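Local atomic coordinates of phosphoserine aminotransferase (Bacillus circulans, PDB entry 2C0R), a protein that catalyses the reversible, pyridoxal-phosphate-dependent transamination between glutamate and 3-phosphohydroxypyruvate that yields phosphoserine, and serves both serine and pyridoxine biosynthesis. Residues G92-Y97 and D141-L146; F162-S167 and L185-L190; Y68-I73 and V206-E211. The protein carries 1 engineered substitution. One frame throughout, in Å; residues are numbered along the deposited sequence.

Contact 1: G92-Y97 and D141-L146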
loop_
_atom_site.group_PDB
_atom_site.type_symbol
_atom_site.label_atom_id
_atom_site.label_comp_id
_atom_site.label_asym_id
_atom_site.label_seq_id
_atom_site.Cartn_x
_atom_site.Cartn_y
_atom_site.Cartn_z
ATOM N N GLY A 92 -14.662 -12.818 -26.240
ATOM C CA GLY A 92 -14.708 -14.171 -26.774
ATOM C C GLY A 92 -14.093 -15.209 -25.844
ATOM O O GLY A 92 -14.153 -16.412 -26.140
ATOM N N GLN A 93 -13.474 -14.831 -24.721
ATOM C CA GLN A 93 -12.990 -15.839 -23.772
ATOM C C GLN A 93 -13.870 -15.816 -22.522
ATOM O O GLN A 93 -14.675 -14.885 -22.372
ATOM C CB GLN A 93 -11.549 -15.578 -23.346
ATOM C CG GLN A 93 -10.519 -15.644 -24.470
ATOM C CD GLN A 93 -9.150 -15.290 -23.907
ATOM O OE1 GLN A 93 -8.977 -14.256 -23.244
ATOM N NE2 GLN A 93 -8.175 -16.151 -24.120
ATOM N N THR A 94 -13.719 -16.791 -21.623
ATOM C CA THR A 94 -14.388 -16.786 -20.333
ATOM C C THR A 94 -13.381 -16.819 -19.192
ATOM O O THR A 94 -12.401 -17.573 -19.285
ATOM C CB THR A 94 -15.355 -17.966 -20.144
ATOM O OG1 THR A 94 -14.673 -19.179 -20.501
ATOM C CG2 THR A 94 -16.579 -17.878 -21.064
ATOM N N ALA A 95 -13.626 -16.054 -18.128
ATOM C CA ALA A 95 -12.803 -16.138 -16.919
ATOM C C ALA A 95 -13.465 -17.234 -16.083
ATOM O O ALA A 95 -14.604 -17.042 -15.631
ATOM C CB ALA A 95 -12.766 -14.819 -16.209
ATOM N N ASN A 96 -12.731 -18.340 -15.956
ATOM C CA ASN A 96 -13.236 -19.499 -15.244
ATOM C C ASN A 96 -12.826 -19.487 -13.780
ATOM O O ASN A 96 -11.632 -19.275 -13.473
ATOM C CB ASN A 96 -12.724 -20.792 -15.886
ATOM C CG ASN A 96 -13.438 -20.993 -17.241
ATOM O OD1 ASN A 96 -13.627 -20.033 -17.974
ATOM N ND2 ASN A 96 -13.822 -22.206 -17.525
ATOM N N TYR A 97 -13.813 -19.742 -12.911
ATOM C CA TYR A 97 -13.640 -19.692 -11.449
ATOM C C TYR A 97 -14.045 -20.999 -10.772
ATOM O O TYR A 97 -15.039 -21.603 -11.176
ATOM C CB TYR A 97 -14.454 -18.501 -10.860
ATOM C CG TYR A 97 -13.645 -17.224 -11.145
ATOM C CD1 TYR A 97 -13.698 -16.633 -12.398
ATOM C CD2 TYR A 97 -12.849 -16.662 -10.160
ATOM C CE1 TYR A 97 -13.002 -15.492 -12.695
ATOM C CE2 TYR A 97 -12.120 -15.512 -10.472
ATOM C CZ TYR A 97 -12.207 -14.940 -11.720
ATOM O OH TYR A 97 -11.471 -13.819 -12.053
ATOM N N ASP A 141 -14.369 -24.012 -23.067
ATOM C CA ASP A 141 -13.331 -24.105 -24.095
ATOM C C ASP A 141 -12.706 -22.750 -24.276
ATOM O O ASP A 141 -11.555 -22.564 -24.659
ATOM C CB ASP A 141 -13.916 -24.659 -25.384
ATOM C CG ASP A 141 -14.699 -23.722 -26.269
ATOM O OD1 ASP A 141 -15.852 -23.340 -25.942
ATOM O OD2 ASP A 141 -14.189 -23.342 -27.352
ATOM N N ASN A 142 -13.480 -21.692 -23.974
ATOM C CA ASN A 142 -12.786 -20.450 -24.333
ATOM C C ASN A 142 -12.120 -19.860 -23.098
ATOM O O ASN A 142 -12.023 -18.630 -22.991
ATOM C CB ASN A 142 -13.779 -19.497 -25.014
ATOM C CG ASN A 142 -14.952 -19.212 -24.073
ATOM O OD1 ASN A 142 -15.070 -19.887 -23.059
ATOM N ND2 ASN A 142 -15.775 -18.227 -24.425
ATOM N N ALA A 143 -11.677 -20.703 -22.153
ATOM C CA ALA A 143 -11.165 -20.174 -20.892
ATOM C C ALA A 143 -9.878 -19.349 -21.066
ATOM O O ALA A 143 -8.941 -19.838 -21.691
ATOM C CB ALA A 143 -10.876 -21.298 -19.890
ATOM N N ALA A 144 -9.842 -18.160 -20.469
ATOM C CA ALA A 144 -8.660 -17.328 -20.443
ATOM C C ALA A 144 -7.710 -17.809 -19.369
ATOM O O ALA A 144 -6.507 -17.652 -19.392
ATOM C CB ALA A 144 -9.052 -15.872 -20.178
ATOM N N TYR A 145 -8.353 -18.373 -18.335
ATOM C CA TYR A 145 -7.604 -18.796 -17.151
ATOM C C TYR A 145 -8.584 -19.579 -16.275
ATOM O O TYR A 145 -9.779 -19.519 -16.519
ATOM C CB TYR A 145 -7.008 -17.683 -16.314
ATOM C CG TYR A 145 -7.899 -16.592 -15.796
ATOM C CD1 TYR A 145 -8.653 -16.730 -14.628
ATOM C CD2 TYR A 145 -8.000 -15.383 -16.483
ATOM C CE1 TYR A 145 -9.475 -15.697 -14.194
ATOM C CE2 TYR A 145 -8.801 -14.341 -16.038
ATOM C CZ TYR A 145 -9.535 -14.498 -14.886
ATOM O OH TYR A 145 -10.347 -13.491 -14.398
ATOM N N LEU A 146 -8.020 -20.281 -15.299
ATOM C CA LEU A 146 -8.824 -20.885 -14.250
ATOM C C LEU A 146 -8.345 -20.277 -12.930
ATOM O O LEU A 146 -7.141 -20.407 -12.673
ATOM C CB LEU A 146 -8.703 -22.410 -14.192
ATOM C CG LEU A 146 -9.423 -23.031 -12.976
ATOM C CD1 LEU A 146 -10.927 -23.010 -13.169
ATOM C CD2 LEU A 146 -8.921 -24.436 -12.724
#
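T94 and A143 lie side by side as a parallel bridge, their CA atoms 4.7 Å apart, and the two segments run 24° from one another; a second parallel bridge joins N96 to L146. T94 is bonded through both its backbone N and its backbone O, the N to the carbonyl of N142 and the O to the amide of A144 (A144 N to T94 O 2.9 Å, nearly straight), before the chain turns a corner at A144. N96 N then reaches Y145 O at 3.2 Å, a longer and more bent bond.

Just before the strands, the side chain of N142 joins the two loops. Its CG sits between backbone N and carbonyl carbon (chi1 58°), which turns the amide toward segment 92-97, where ND2 donates to G92 O at 3.0 Å from above that carbonyl's plane. Y145 takes the same kind of first torsion and lays its ring across A95, whose CB is 3.5 Å from Y145 CZ. The phenol of Y145 ends by donating to Y97 OH at 2.6 Å; the two rings meet obliquely, planes 77° apart, Y97 OH at the Y145 ring's edge.

Both strands are parallel neighbours in the mixed seven-stranded sheet of the PLP-binding domain, with the Y97 side chain about 11 Å from PLP. Helix 76-88 packs on Y145, helix 102-114 on Y97, and strand 117-122 flanks 94-97 on the side away from 143-146.

Contact 2: F162-S167 and L185-L190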
loop_
_atom_site.group_PDB
_atom_site.type_symbol
_atom_site.label_atom_id
_atom_site.label_comp_id
_atom_site.label_asym_id
_atom_site.label_seq_id
_atom_site.Cartn_x
_atom_site.Cartn_y
_atom_site.Cartn_z
ATOM N N PHE A 162 -3.771 -29.054 -6.379
ATOM C CA PHE A 162 -4.250 -28.182 -7.443
ATOM C C PHE A 162 -4.318 -28.962 -8.758
ATOM O O PHE A 162 -3.554 -29.904 -8.996
ATOM C CB PHE A 162 -3.302 -26.996 -7.580
ATOM C CG PHE A 162 -3.118 -26.293 -6.234
ATOM C CD1 PHE A 162 -1.886 -26.339 -5.604
ATOM C CD2 PHE A 162 -4.176 -25.610 -5.665
ATOM C CE1 PHE A 162 -1.690 -25.688 -4.396
ATOM C CE2 PHE A 162 -3.963 -25.004 -4.426
ATOM C CZ PHE A 162 -2.742 -25.053 -3.766
ATOM N N PRO A 163 -5.256 -28.518 -9.582
ATOM C CA PRO A 163 -5.529 -29.223 -10.845
ATOM C C PRO A 163 -4.474 -28.872 -11.881
ATOM O O PRO A 163 -3.800 -27.840 -11.831
ATOM C CB PRO A 163 -6.863 -28.620 -11.272
ATOM C CG PRO A 163 -6.707 -27.190 -10.814
ATOM C CD PRO A 163 -6.111 -27.317 -9.410
ATOM N N ASP A 164 -4.350 -29.762 -12.851
ATOM C CA ASP A 164 -3.466 -29.494 -13.984
ATOM C C ASP A 164 -4.357 -28.966 -15.101
ATOM O O ASP A 164 -5.274 -29.669 -15.518
ATOM C CB ASP A 164 -2.676 -30.732 -14.373
ATOM C CG ASP A 164 -1.681 -31.238 -13.347
ATOM O OD1 ASP A 164 -0.938 -30.430 -12.720
ATOM O OD2 ASP A 164 -1.594 -32.482 -13.142
ATOM N N THR A 165 -4.114 -27.761 -15.547
ATOM C CA THR A 165 -5.047 -27.105 -16.471
ATOM C C THR A 165 -4.502 -27.059 -17.876
ATOM O O THR A 165 -5.089 -26.389 -18.719
ATOM C CB THR A 165 -5.356 -25.692 -15.938
ATOM O OG1 THR A 165 -4.138 -24.966 -15.735
ATOM C CG2 THR A 165 -6.013 -25.820 -14.556
ATOM N N GLY A 166 -3.411 -27.754 -18.118
ATOM C CA GLY A 166 -2.847 -27.811 -19.482
ATOM C C GLY A 166 -2.455 -26.415 -19.938
ATOM O O GLY A 166 -1.786 -25.667 -19.222
ATOM N N SER A 167 -2.878 -26.026 -21.141
ATOM C CA SER A 167 -2.473 -24.751 -21.703
ATOM C C SER A 167 -3.298 -23.604 -21.137
ATOM O O SER A 167 -3.028 -22.428 -21.452
ATOM C CB SER A 167 -2.618 -24.779 -23.224
ATOM O OG SER A 167 -4.010 -24.908 -23.490
ATOM N N LEU A 185 5.253 -24.246 -7.971
ATOM C CA LEU A 185 4.839 -23.030 -8.630
ATOM C C LEU A 185 4.544 -23.245 -10.109
ATOM O O LEU A 185 3.732 -22.537 -10.700
ATOM C CB LEU A 185 5.900 -21.937 -8.479
ATOM C CG LEU A 185 5.554 -20.583 -9.056
ATOM C CD1 LEU A 185 4.317 -20.004 -8.403
ATOM C CD2 LEU A 185 6.715 -19.603 -8.807
ATOM N N ASN A 186 5.221 -24.219 -10.701
ATOM C CA ASN A 186 5.040 -24.434 -12.138
ATOM C C ASN A 186 3.641 -24.883 -12.523
ATOM O O ASN A 186 3.275 -24.839 -13.715
ATOM C CB ASN A 186 6.034 -25.503 -12.594
ATOM C CG ASN A 186 7.452 -25.051 -12.373
ATOM O OD1 ASN A 186 7.888 -24.101 -12.997
ATOM N ND2 ASN A 186 8.181 -25.737 -11.487
ATOM N N GLN A 187 2.800 -25.296 -11.587
ATOM C CA GLN A 187 1.420 -25.545 -11.952
ATOM C C GLN A 187 0.659 -24.248 -12.297
ATOM O O GLN A 187 -0.391 -24.336 -12.933
ATOM C CB GLN A 187 0.646 -26.207 -10.800
ATOM C CG GLN A 187 0.996 -27.652 -10.589
ATOM C CD GLN A 187 0.032 -28.330 -9.653
ATOM O OE1 GLN A 187 0.071 -28.076 -8.444
ATOM N NE2 GLN A 187 -0.841 -29.186 -10.204
ATOM N N PHE A 188 1.190 -23.130 -11.847
ATOM C CA PHE A 188 0.443 -21.874 -11.914
ATOM C C PHE A 188 0.969 -20.916 -12.925
ATOM O O PHE A 188 2.192 -20.818 -13.111
ATOM C CB PHE A 188 0.520 -21.148 -10.554
ATOM C CG PHE A 188 -0.302 -21.858 -9.477
ATOM C CD1 PHE A 188 0.286 -22.839 -8.705
ATOM C CD2 PHE A 188 -1.640 -21.537 -9.298
ATOM C CE1 PHE A 188 -0.472 -23.519 -7.752
ATOM C CE2 PHE A 188 -2.395 -22.174 -8.331
ATOM C CZ PHE A 188 -1.799 -23.165 -7.554
ATOM N N GLY A 189 0.074 -20.144 -13.523
ATOM C CA GLY A 189 0.616 -19.016 -14.299
ATOM C C GLY A 189 0.776 -17.809 -13.381
ATOM O O GLY A 189 1.578 -16.902 -13.616
ATOM N N LEU A 190 -0.012 -17.737 -12.318
ATOM C CA LEU A 190 0.022 -16.566 -11.426
ATOM C C LEU A 190 -0.480 -16.981 -10.041
ATOM O O LEU A 190 -1.524 -17.619 -9.925
ATOM C CB LEU A 190 -0.844 -15.411 -11.935
ATOM C CG LEU A 190 -0.737 -14.064 -11.203
ATOM C CD1 LEU A 190 -0.989 -12.974 -12.247
ATOM C CD2 LEU A 190 -1.727 -13.934 -10.064
HETATM O O HOH W 1 -1.008 -29.820 -6.578
HETATM O O HOH W 2 -1.942 -26.559 -13.564
#
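F162 and F188 form a T-shaped aromatic pair between two loops of the PLP-binding, mixed-sheet domain of a class-V aminotransferase: one precedes strand 170-173, the other links it to strand 190-194. The edge of F188 points at the face of F162, with ring planes 71° apart and centroids separated by 5.1 Å. The touching atom is F188 CZ, which stands 3.6 Å from F162 CG, displaced from the ring centre toward the rim. Although the CB of F188 points away from the other loop, its CG lies anti to the carbonyl carbon (chi1 -71°), and this turns the ring back to meet F162.

Q187 supplies the polar half. Its chain is extended beyond CG (chi2 -168°), long enough to carry the amide across to the opposite loop, where NE2 gives one hydrogen bond to F162 O at 3.1 Å and another to D164 OD1 at 2.8 Å. The first meets its carbonyl from well above the plane; in the second, D164 OD1 lies in the plane of the Q187 amide, while NE2 stands above the carboxylate. With two acceptors gripping NE2, the amide is fixed in rotation, and OE1 is left facing the edge of the F162 ring. There a water bridges the loops, donating to Q187 OE1 at 2.8 Å and accepting from F162 N.

Contact 3: Y68-I73 and V206-E211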
loop_
_atom_site.group_PDB
_atom_site.type_symbol
_atom_site.label_atom_id
_atom_site.label_comp_id
_atom_site.label_asym_id
_atom_site.label_seq_id
_atom_site.Cartn_x
_atom_site.Cartn_y
_atom_site.Cartn_z
ATOM N N TYR A 68 9.631 -17.160 -13.520
ATOM C CA TYR A 68 8.646 -16.431 -12.754
ATOM C C TYR A 68 9.205 -15.152 -12.165
ATOM O O TYR A 68 10.348 -15.110 -11.715
ATOM C CB TYR A 68 8.129 -17.263 -11.542
ATOM C CG TYR A 68 7.259 -18.388 -12.049
ATOM C CD1 TYR A 68 7.802 -19.581 -12.517
ATOM C CD2 TYR A 68 5.877 -18.255 -12.040
ATOM C CE1 TYR A 68 6.961 -20.593 -12.968
ATOM C CE2 TYR A 68 5.033 -19.262 -12.494
ATOM C CZ TYR A 68 5.592 -20.435 -12.959
ATOM O OH TYR A 68 4.785 -21.456 -13.424
ATOM N N LYS A 69 8.391 -14.115 -12.180
ATOM C CA LYS A 69 8.823 -12.871 -11.561
ATOM C C LYS A 69 7.997 -12.616 -10.308
ATOM O O LYS A 69 6.769 -12.785 -10.347
ATOM C CB LYS A 69 8.650 -11.711 -12.541
ATOM C CG LYS A 69 9.206 -10.388 -12.021
ATOM C CD LYS A 69 10.725 -10.324 -11.959
ATOM C CE LYS A 69 11.070 -8.927 -11.420
ATOM N NZ LYS A 69 12.495 -8.815 -11.007
ATOM N N VAL A 70 8.655 -12.214 -9.239
ATOM C CA VAL A 70 7.955 -11.780 -8.039
ATOM C C VAL A 70 7.697 -10.271 -8.158
ATOM O O VAL A 70 8.647 -9.505 -8.281
ATOM C CB VAL A 70 8.758 -12.097 -6.773
ATOM C CG1 VAL A 70 8.070 -11.577 -5.529
ATOM C CG2 VAL A 70 9.041 -13.592 -6.691
ATOM N N LEU A 71 6.420 -9.908 -8.137
ATOM C CA LEU A 71 6.009 -8.532 -8.143
ATOM C C LEU A 71 5.474 -8.124 -6.782
ATOM O O LEU A 71 4.869 -8.944 -6.106
ATOM C CB LEU A 71 4.895 -8.321 -9.203
ATOM C CG LEU A 71 5.206 -8.869 -10.581
ATOM C CD1 LEU A 71 3.983 -8.682 -11.482
ATOM C CD2 LEU A 71 6.449 -8.243 -11.206
ATOM N N PHE A 72 5.648 -6.863 -6.447
ATOM C CA PHE A 72 5.042 -6.292 -5.259
ATOM C C PHE A 72 4.084 -5.212 -5.740
ATOM O O PHE A 72 4.531 -4.206 -6.348
ATOM C CB PHE A 72 6.088 -5.698 -4.348
ATOM C CG PHE A 72 7.102 -6.730 -3.862
ATOM C CD1 PHE A 72 8.455 -6.557 -4.120
ATOM C CD2 PHE A 72 6.634 -7.844 -3.171
ATOM C CE1 PHE A 72 9.412 -7.473 -3.712
ATOM C CE2 PHE A 72 7.582 -8.764 -2.797
ATOM C CZ PHE A 72 8.935 -8.608 -3.088
ATOM N N ILE A 73 2.814 -5.426 -5.491
ATOM C CA ILE A 73 1.744 -4.546 -5.981
ATOM C C ILE A 73 0.934 -4.040 -4.816
ATOM O O ILE A 73 0.687 -4.833 -3.890
ATOM C CB ILE A 73 0.884 -5.289 -7.009
ATOM C CG1 ILE A 73 1.769 -5.918 -8.076
ATOM C CG2 ILE A 73 -0.170 -4.352 -7.555
ATOM C CD1 ILE A 73 1.083 -6.622 -9.251
ATOM N N VAL A 206 1.852 -9.733 -2.822
ATOM C CA VAL A 206 2.857 -10.480 -3.569
ATOM C C VAL A 206 2.176 -11.154 -4.733
ATOM O O VAL A 206 1.182 -11.827 -4.515
ATOM C CB VAL A 206 3.478 -11.546 -2.651
ATOM C CG1 VAL A 206 4.398 -12.435 -3.479
ATOM C CG2 VAL A 206 4.197 -10.852 -1.527
ATOM N N VAL A 207 2.682 -10.899 -5.921
ATOM C CA VAL A 207 2.149 -11.506 -7.138
ATOM C C VAL A 207 3.282 -12.211 -7.856
ATOM O O VAL A 207 4.279 -11.557 -8.192
ATOM C CB VAL A 207 1.496 -10.463 -8.056
ATOM C CG1 VAL A 207 1.006 -11.102 -9.358
ATOM C CG2 VAL A 207 0.374 -9.767 -7.335
ATOM N N ILE A 208 3.197 -13.515 -8.003
ATOM C CA ILE A 208 4.270 -14.266 -8.639
ATOM C C ILE A 208 3.721 -14.760 -9.968
ATOM O O ILE A 208 2.730 -15.488 -9.943
ATOM C CB ILE A 208 4.707 -15.452 -7.777
ATOM C CG1 ILE A 208 4.976 -15.042 -6.310
ATOM C CG2 ILE A 208 5.909 -16.142 -8.385
ATOM C CD1 ILE A 208 5.436 -16.202 -5.450
ATOM N N VAL A 209 4.318 -14.335 -11.064
ATOM C CA VAL A 209 3.715 -14.527 -12.359
ATOM C C VAL A 209 4.725 -15.125 -13.321
ATOM O O VAL A 209 5.901 -14.809 -13.346
ATOM C CB VAL A 209 3.153 -13.178 -12.855
ATOM C CG1 VAL A 209 4.274 -12.155 -13.118
ATOM C CG2 VAL A 209 2.267 -13.432 -14.048
ATOM N N ARG A 210 4.207 -16.048 -14.114
ATOM C CA ARG A 210 4.987 -16.652 -15.190
ATOM C C ARG A 210 5.265 -15.545 -16.221
ATOM O O ARG A 210 4.323 -14.923 -16.717
ATOM C CB ARG A 210 4.222 -17.833 -15.775
ATOM C CG ARG A 210 5.147 -18.877 -16.384
ATOM C CD ARG A 210 4.476 -20.166 -16.772
ATOM N NE ARG A 210 3.362 -19.892 -17.692
ATOM C CZ ARG A 210 2.219 -20.560 -17.595
ATOM N NH1 ARG A 210 2.067 -21.492 -16.653
ATOM N NH2 ARG A 210 1.229 -20.301 -18.423
ATOM N N GLU A 211 6.537 -15.301 -16.486
ATOM C CA GLU A 211 6.883 -14.129 -17.272
ATOM C C GLU A 211 6.213 -14.202 -18.632
ATOM O O GLU A 211 5.763 -13.188 -19.170
ATOM C CB GLU A 211 8.412 -14.024 -17.400
ATOM C CG GLU A 211 9.053 -13.586 -16.093
ATOM C CD GLU A 211 10.550 -13.837 -16.018
ATOM O OE1 GLU A 211 11.133 -14.719 -16.703
ATOM O OE2 GLU A 211 11.232 -13.132 -15.236
HETATM O O HOH W 3 4.146 -23.375 -15.830
#
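R210 CG stands anti to the backbone N (chi1 -153°) and Y68 CG anti to its carbonyl carbon (chi1 -71°), which sends both side chains the same way from one face of the sheet and lays the arginine's aliphatic part over the tyrosine ring. R210 CG lies 4.1 Å from the ring centroid, over the face, a CH-pi contact, while the guanidinium plane is steeply turned against the ring. Y68 OH is hydrogen-bonded to F188 O, R210 NE forms a salt bridge with D212, and a water joins Y68 OH to R210 NH1. An alanine at Y68 is likely to leave F188 O without its phenol partner and the arginine's methylenes without the ring beneath them.

The backbones are antiparallel, their axes 4.6 Å apart at an angle of 159°. K69 with V209 and L71 with V207 are hydrogen-bonded pairs, each with two bonds, among them V207 N to L71 O at 2.9 Å, almost straight. On the face of L71, its CD1 packs on V209 CG1 at 3.9 Å, and I73 CD1 reaches V207 CG2 at 3.8 Å.

This is the antiparallel edge of the class-V aminotransferase's mixed seven-stranded sheet, with the V207 side chain about 10 Å from the PLP. Within this chain 68-73 is outermost, and 190-194 flanks 205-210. Helix 45-61 lies against V70, F72 and V206, helix 227-232 against L71 and I73.

Contacts 1 and 3 belong to the seven-strand sheet, with different geometry: 92-97 with 141-146 is a parallel pairing whose centre is 24 Å from that of the chain, whereas 68-73 with 206-211 is antiparallel, 15 Å from it, and more extensive (635 against 548 Å²). All three are mainly buried; contacts 1 and 2 each include one exposed residue (G92, D164), contact 3 none. Contact 2 pairs loops, buries only 236 Å², and has no direct backbone-to-backbone bond between its segments, whereas contact 1 mixes backbone and side-chain bonds and contact 3's direct bonds are all backbone. Contact 2 touches both: L146 CD2 packs on T165 CG2, and G189 O lies 2.8 Å from R210 N, probably hydrogen-bonded.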